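Local coordinates for YcaO (Methanopyrus kandleri, PDB 6CIB), which probably uses ATP and magnesium to activate a peptide backbone amide for thioamidation, as a member of the YcaO family, at residues 169-174 against 356-361; 173-178 against 289-294. All coordinates share one frame; numbering follows the deposited sequence.

Contact 1. Residues 169-174 against 356-361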
loop_
_atom_site.group_PDB
_atom_site.type_symbol
_atom_site.label_atom_id
_atom_site.label_comp_id
_atom_site.label_asym_id
_atom_site.label_seq_id
_atom_site.Cartn_x
_atom_site.Cartn_y
_atom_site.Cartn_z
ATOM N N ASP A 169 -1.941 -7.263 5.431
ATOM C CA ASP A 169 -2.274 -8.209 6.510
ATOM C C ASP A 169 -3.520 -9.026 6.151
ATOM O O ASP A 169 -3.499 -10.261 6.271
ATOM C CB ASP A 169 -2.441 -7.495 7.864
ATOM C CG ASP A 169 -2.744 -8.467 9.009
ATOM O OD1 ASP A 169 -1.814 -9.117 9.535
ATOM O OD2 ASP A 169 -3.927 -8.574 9.380
ATOM N N SER A 170 -4.579 -8.338 5.705
ATOM C CA SER A 170 -5.814 -8.979 5.227
ATOM C C SER A 170 -5.566 -9.920 4.052
ATOM O O SER A 170 -6.009 -11.066 4.074
ATOM C CB SER A 170 -6.860 -7.938 4.823
ATOM O OG SER A 170 -7.455 -7.334 5.950
ATOM N N TRP A 171 -4.858 -9.423 3.034
ATOM C CA TRP A 171 -4.502 -10.214 1.862
ATOM C C TRP A 171 -3.661 -11.443 2.248
ATOM O O TRP A 171 -3.921 -12.542 1.754
ATOM C CB TRP A 171 -3.817 -9.321 0.812
ATOM C CG TRP A 171 -3.447 -9.988 -0.480
ATOM C CD1 TRP A 171 -3.956 -11.151 -0.992
ATOM C CD2 TRP A 171 -2.507 -9.503 -1.451
ATOM N NE1 TRP A 171 -3.373 -11.436 -2.201
ATOM C CE2 TRP A 171 -2.478 -10.446 -2.510
ATOM C CE3 TRP A 171 -1.674 -8.374 -1.523
ATOM C CZ2 TRP A 171 -1.650 -10.293 -3.635
ATOM C CZ3 TRP A 171 -0.845 -8.222 -2.640
ATOM C CH2 TRP A 171 -0.850 -9.177 -3.686
ATOM N N SER A 172 -2.696 -11.253 3.152
ATOM C CA SER A 172 -1.856 -12.348 3.658
ATOM C C SER A 172 -2.654 -13.434 4.392
ATOM O O SER A 172 -2.378 -14.616 4.229
ATOM C CB SER A 172 -0.761 -11.808 4.562
ATOM O OG SER A 172 0.148 -11.019 3.828
ATOM N N ILE A 173 -3.644 -13.014 5.175
ATOM C CA ILE A 173 -4.575 -13.919 5.856
ATOM C C ILE A 173 -5.398 -14.763 4.873
ATOM O O ILE A 173 -5.496 -15.979 5.037
ATOM C CB ILE A 173 -5.421 -13.143 6.919
ATOM C CG1 ILE A 173 -4.850 -13.386 8.313
ATOM C CG2 ILE A 173 -6.894 -13.520 6.930
ATOM C CD1 ILE A 173 -3.489 -12.769 8.541
ATOM N N VAL A 174 -5.946 -14.109 3.850
ATOM C CA VAL A 174 -6.708 -14.768 2.786
ATOM C C VAL A 174 -5.865 -15.817 2.044
ATOM O O VAL A 174 -6.328 -16.930 1.839
ATOM C CB VAL A 174 -7.357 -13.723 1.828
ATOM C CG1 VAL A 174 -7.948 -14.373 0.576
ATOM C CG2 VAL A 174 -8.442 -12.942 2.561
ATOM N N GLU A 356 2.914 -10.290 6.528
ATOM C CA GLU A 356 3.417 -9.866 5.229
ATOM C C GLU A 356 3.713 -11.095 4.353
ATOM O O GLU A 356 4.589 -11.065 3.483
ATOM C CB GLU A 356 4.626 -8.933 5.393
ATOM C CG GLU A 356 4.284 -7.602 6.066
ATOM C CD GLU A 356 5.483 -6.713 6.330
ATOM O OE1 GLU A 356 6.592 -7.226 6.601
ATOM O OE2 GLU A 356 5.308 -5.475 6.296
ATOM N N TYR A 357 2.927 -12.151 4.582
ATOM C CA TYR A 357 3.004 -13.429 3.862
ATOM C C TYR A 357 2.999 -13.293 2.335
ATOM O O TYR A 357 3.736 -14.013 1.646
ATOM C CB TYR A 357 1.877 -14.366 4.331
ATOM C CG TYR A 357 1.896 -15.750 3.713
ATOM C CD1 TYR A 357 2.818 -16.719 4.143
ATOM C CD2 TYR A 357 0.979 -16.104 2.711
ATOM C CE1 TYR A 357 2.835 -17.994 3.582
ATOM C CE2 TYR A 357 0.991 -17.372 2.143
ATOM C CZ TYR A 357 1.918 -18.312 2.587
ATOM O OH TYR A 357 1.942 -19.570 2.033
ATOM N N VAL A 358 2.179 -12.370 1.821
ATOM C CA VAL A 358 2.097 -12.084 0.371
ATOM C C VAL A 358 3.390 -11.499 -0.223
ATOM O O VAL A 358 3.609 -11.576 -1.435
ATOM C CB VAL A 358 0.880 -11.186 -0.006
ATOM C CG1 VAL A 358 -0.427 -11.924 0.211
ATOM C CG2 VAL A 358 0.881 -9.864 0.754
ATOM N N ILE A 359 4.225 -10.907 0.630
ATOM C CA ILE A 359 5.534 -10.388 0.226
ATOM C C ILE A 359 6.623 -11.461 0.379
ATOM O O ILE A 359 7.422 -11.669 -0.529
ATOM C CB ILE A 359 5.893 -9.078 0.977
ATOM C CG1 ILE A 359 4.890 -7.974 0.613
ATOM C CG2 ILE A 359 7.315 -8.616 0.650
ATOM C CD1 ILE A 359 4.721 -6.917 1.677
ATOM N N ASP A 360 6.639 -12.138 1.524
ATOM C CA ASP A 360 7.607 -13.195 1.816
ATOM C C ASP A 360 6.945 -14.238 2.712
ATOM O O ASP A 360 6.352 -13.890 3.745
ATOM C CB ASP A 360 8.842 -12.614 2.518
ATOM C CG ASP A 360 10.037 -13.569 2.517
ATOM O OD1 ASP A 360 9.900 -14.754 2.904
ATOM O OD2 ASP A 360 11.135 -13.110 2.141
ATOM N N GLU A 361 7.073 -15.511 2.330
ATOM C CA GLU A 361 6.471 -16.625 3.080
ATOM C C GLU A 361 6.952 -16.715 4.525
ATOM O O GLU A 361 6.215 -17.186 5.392
ATOM C CB GLU A 361 6.676 -17.958 2.357
ATOM C CG GLU A 361 5.628 -18.210 1.279
ATOM C CD GLU A 361 5.886 -19.449 0.436
ATOM O OE1 GLU A 361 6.670 -20.335 0.849
ATOM O OE2 GLU A 361 5.288 -19.532 -0.660
#
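Val358 lays its CG1 methyl over one face of the Trp171 indole, a CH-pi contact that pins the turn 356-361, in the loop after strand 346-351, to the long helix 154-177 of the YcaO fold. CG1 stands 3.5 Å from the centroid of the five-membered ring of Trp171 and only 7° off its normal, so it is almost straight above the pyrrole part. The second methyl, Val358 CG2, reaches the benzo side at Trp171 CE3, 3.7 Å away, and thus both branches sit on the indole. With CG anti to the backbone N (chi1 -177°), the ring of Trp171 lies with one face against the valine.

One turn-to-helix bond accompanies this packing: Val358 N donates to Ser172 OG over 3.2 Å, nearly straight at 171°. The same hydroxyl bonds back to Arg168 O in its own helix, which fixes its rotation. Beside it the CB atoms of Ser172 and Tyr357 touch.

Further out, Trp171 stacks with Phe235 and gives its NE1 hydrogen to Glu175, while Tyr357 meets Tyr176 edge-to-face. Glu356 OE2 forms a salt bridge with Arg350 and accepts a hydrogen bond from Asn146 ND2. The turn is closed by its own backbone: Glu356 O accepts from both Ile359 N, at 2.9 Å, and Asp360 N.

Contact 2. Residues 173-178 against 289-294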
loop_
_atom_site.group_PDB
_atom_site.type_symbol
_atom_site.label_atom_id
_atom_site.label_comp_id
_atom_site.label_asym_id
_atom_site.label_seq_id
_atom_site.Cartn_x
_atom_site.Cartn_y
_atom_site.Cartn_z
ATOM N N ILE A 173 -3.644 -13.014 5.175
ATOM C CA ILE A 173 -4.575 -13.919 5.856
ATOM C C ILE A 173 -5.398 -14.763 4.873
ATOM O O ILE A 173 -5.496 -15.979 5.037
ATOM C CB ILE A 173 -5.421 -13.143 6.919
ATOM C CG1 ILE A 173 -4.850 -13.386 8.313
ATOM C CG2 ILE A 173 -6.894 -13.520 6.930
ATOM C CD1 ILE A 173 -3.489 -12.769 8.541
ATOM N N VAL A 174 -5.946 -14.109 3.850
ATOM C CA VAL A 174 -6.708 -14.768 2.786
ATOM C C VAL A 174 -5.865 -15.817 2.044
ATOM O O VAL A 174 -6.328 -16.930 1.839
ATOM C CB VAL A 174 -7.357 -13.723 1.828
ATOM C CG1 VAL A 174 -7.948 -14.373 0.576
ATOM C CG2 VAL A 174 -8.442 -12.942 2.561
ATOM N N GLU A 175 -4.631 -15.471 1.679
ATOM C CA GLU A 175 -3.732 -16.401 0.978
ATOM C C GLU A 175 -3.189 -17.538 1.864
ATOM O O GLU A 175 -3.089 -18.677 1.409
ATOM C CB GLU A 175 -2.562 -15.665 0.299
ATOM C CG GLU A 175 -2.941 -14.592 -0.724
ATOM C CD GLU A 175 -3.624 -15.102 -1.987
ATOM O OE1 GLU A 175 -3.686 -16.323 -2.228
ATOM O OE2 GLU A 175 -4.111 -14.254 -2.763
ATOM N N TYR A 176 -2.838 -17.225 3.111
ATOM C CA TYR A 176 -2.300 -18.224 4.049
ATOM C C TYR A 176 -3.304 -19.348 4.336
ATOM O O TYR A 176 -2.948 -20.521 4.269
ATOM C CB TYR A 176 -1.859 -17.557 5.356
ATOM C CG TYR A 176 -1.047 -18.437 6.285
ATOM C CD1 TYR A 176 0.339 -18.567 6.124
ATOM C CD2 TYR A 176 -1.657 -19.120 7.342
ATOM C CE1 TYR A 176 1.090 -19.366 6.982
ATOM C CE2 TYR A 176 -0.916 -19.923 8.207
ATOM C CZ TYR A 176 0.455 -20.041 8.022
ATOM O OH TYR A 176 1.191 -20.829 8.874
ATOM N N PHE A 177 -4.550 -18.972 4.637
ATOM C CA PHE A 177 -5.618 -19.917 4.966
ATOM C C PHE A 177 -6.468 -20.299 3.764
ATOM O O PHE A 177 -7.370 -21.128 3.898
ATOM C CB PHE A 177 -6.540 -19.337 6.041
ATOM C CG PHE A 177 -5.885 -19.157 7.376
ATOM C CD1 PHE A 177 -5.539 -20.265 8.162
ATOM C CD2 PHE A 177 -5.622 -17.876 7.864
ATOM C CE1 PHE A 177 -4.939 -20.091 9.406
ATOM C CE2 PHE A 177 -5.020 -17.699 9.107
ATOM C CZ PHE A 177 -4.680 -18.806 9.878
ATOM N N ARG A 178 -6.187 -19.694 2.607
ATOM C CA ARG A 178 -7.015 -19.841 1.395
ATOM C C ARG A 178 -8.500 -19.608 1.691
ATOM O O ARG A 178 -9.362 -20.426 1.349
ATOM C CB ARG A 178 -6.748 -21.169 0.681
ATOM C CG ARG A 178 -5.360 -21.232 0.088
ATOM C CD ARG A 178 -5.235 -22.345 -0.927
ATOM N NE ARG A 178 -4.249 -21.977 -1.937
ATOM C CZ ARG A 178 -4.529 -21.679 -3.203
ATOM N NH1 ARG A 178 -5.778 -21.723 -3.657
ATOM N NH2 ARG A 178 -3.545 -21.350 -4.027
ATOM N N ASN A 289 -6.484 -20.262 -8.293
ATOM C CA ASN A 289 -6.948 -19.166 -7.444
ATOM C C ASN A 289 -8.451 -19.217 -7.156
ATOM O O ASN A 289 -9.127 -18.182 -7.105
ATOM C CB ASN A 289 -6.523 -17.828 -8.050
ATOM C CG ASN A 289 -5.054 -17.556 -7.848
ATOM O OD1 ASN A 289 -4.630 -17.208 -6.753
ATOM N ND2 ASN A 289 -4.265 -17.724 -8.898
ATOM N N ARG A 290 -8.945 -20.440 -6.940
ATOM C CA ARG A 290 -10.362 -20.735 -6.670
ATOM C C ARG A 290 -10.967 -19.935 -5.517
ATOM O O ARG A 290 -12.143 -19.577 -5.564
ATOM C CB ARG A 290 -10.549 -22.234 -6.402
ATOM C CG ARG A 290 -10.654 -23.098 -7.655
ATOM C CD ARG A 290 -10.691 -24.592 -7.338
ATOM N NE ARG A 290 -11.972 -24.995 -6.752
ATOM C CZ ARG A 290 -12.186 -25.232 -5.456
ATOM N NH1 ARG A 290 -11.200 -25.127 -4.567
ATOM N NH2 ARG A 290 -13.399 -25.578 -5.041
ATOM N N HIS A 291 -10.160 -19.671 -4.489
ATOM C CA HIS A 291 -10.580 -18.864 -3.336
ATOM C C HIS A 291 -11.020 -17.439 -3.719
ATOM O O HIS A 291 -11.951 -16.894 -3.122
ATOM C CB HIS A 291 -9.531 -18.880 -2.211
ATOM C CG HIS A 291 -8.156 -18.447 -2.628
ATOM N ND1 HIS A 291 -7.460 -19.040 -3.660
ATOM C CD2 HIS A 291 -7.329 -17.508 -2.111
ATOM C CE1 HIS A 291 -6.276 -18.468 -3.778
ATOM N NE2 HIS A 291 -6.169 -17.538 -2.845
ATOM N N TRP A 292 -10.367 -16.869 -4.730
ATOM C CA TRP A 292 -10.758 -15.564 -5.278
ATOM C C TRP A 292 -11.965 -15.609 -6.200
ATOM O O TRP A 292 -12.757 -14.662 -6.218
ATOM C CB TRP A 292 -9.578 -14.902 -5.997
ATOM C CG TRP A 292 -8.533 -14.416 -5.041
ATOM C CD1 TRP A 292 -7.260 -14.891 -4.904
ATOM C CD2 TRP A 292 -8.684 -13.379 -4.060
ATOM N NE1 TRP A 292 -6.601 -14.208 -3.909
ATOM C CE2 TRP A 292 -7.451 -13.274 -3.372
ATOM C CE3 TRP A 292 -9.739 -12.521 -3.699
ATOM C CZ2 TRP A 292 -7.238 -12.336 -2.342
ATOM C CZ3 TRP A 292 -9.529 -11.592 -2.662
ATOM C CH2 TRP A 292 -8.286 -11.511 -2.002
ATOM N N PHE A 293 -12.097 -16.697 -6.956
ATOM C CA PHE A 293 -13.131 -16.813 -7.995
ATOM C C PHE A 293 -14.397 -17.550 -7.560
ATOM O O PHE A 293 -15.384 -17.575 -8.296
ATOM C CB PHE A 293 -12.550 -17.405 -9.288
ATOM C CG PHE A 293 -11.537 -16.512 -9.952
ATOM C CD1 PHE A 293 -11.941 -15.372 -10.652
ATOM C CD2 PHE A 293 -10.172 -16.801 -9.866
ATOM C CE1 PHE A 293 -11.002 -14.537 -11.254
ATOM C CE2 PHE A 293 -9.232 -15.970 -10.465
ATOM C CZ PHE A 293 -9.648 -14.834 -11.154
ATOM N N GLU A 294 -14.377 -18.117 -6.356
ATOM C CA GLU A 294 -15.562 -18.759 -5.777
ATOM C C GLU A 294 -15.895 -18.147 -4.406
ATOM O O GLU A 294 -15.604 -18.753 -3.369
ATOM C CB GLU A 294 -15.372 -20.281 -5.703
ATOM C CG GLU A 294 -15.254 -20.961 -7.065
ATOM C CD GLU A 294 -14.630 -22.346 -7.006
ATOM O OE1 GLU A 294 -14.531 -22.934 -5.901
ATOM O OE2 GLU A 294 -14.237 -22.856 -8.082
#
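His291 and Trp292, neighbours on the short helix 290-293, turn ring edges toward one carboxylate, that of Glu175, near the C-terminal end of helix 154-177. One face of the Trp292 indole carries Val174 CG1, 3.6 Å from CZ2 and displaced toward the ring's rim; at the edge, in the indole plane, lies Glu175 OE2. The imidazole of His291 has Trp292 CD1 over one face, again toward the rim, and the Glu175 carboxylate at its edge. The guanidinium of Arg178 in turn has His291 CE1 over one face, the two planes steeply inclined.

The two oxygens of Glu175 divide the work. His291 NE2 donates to OE1 at 2.8 Å, and Trp292 NE1 donates to OE2 at 2.7 Å. Each acceptor oxygen lies in or near the ring plane of its donor, yet both are met from above the carboxylate plane; the carboxylate stands at 89° to the imidazole and is less steeply inclined to the indole. A bend at chi2 (-66°) brings the glutamate end round to the two donors. OE2 also accepts from Trp171 NE1, so two indoles and an imidazole hold the group and fix its rotation, and the donors would be expected to favour its charged form.

Arg178 NH1 comes within 3.2 Å of His291 ND1, but the angle is too poor for a hydrogen bond; its NH2 is instead bonded to Leu288 O, at the end of helix 282-288. Leu209 of strand 203-209 backs both Val174 and Trp292.

Away from the annotated sites, this is a structural histidine-carboxylate hydrogen bond, joined by a tryptophan on the second oxygen, packing a short helix against the end of a long one in the YcaO domain.

In the fold
Both contacts use consecutive turns of helix 154-177, with centres about 11 Å apart: contact 1 brings the turn 356-361 to it, contact 2 the short helix 290-293. They also touch directly. Trp171 CD1 packs against Trp292 CZ2 at 3.7 Å, and Val358 CG1 meets Glu175 CG at 3.8 Å. Of the two, contact 1 is nearer the nucleotide: the side chain of Trp171 is about 11 Å from the bound ADP, and that of Glu356 about 11 Å from the magnesium ion and about 8 Å from the side chain of Glu164, on the same helix as Trp171, which is known to bind magnesium although no magnesium is bound to it in this model.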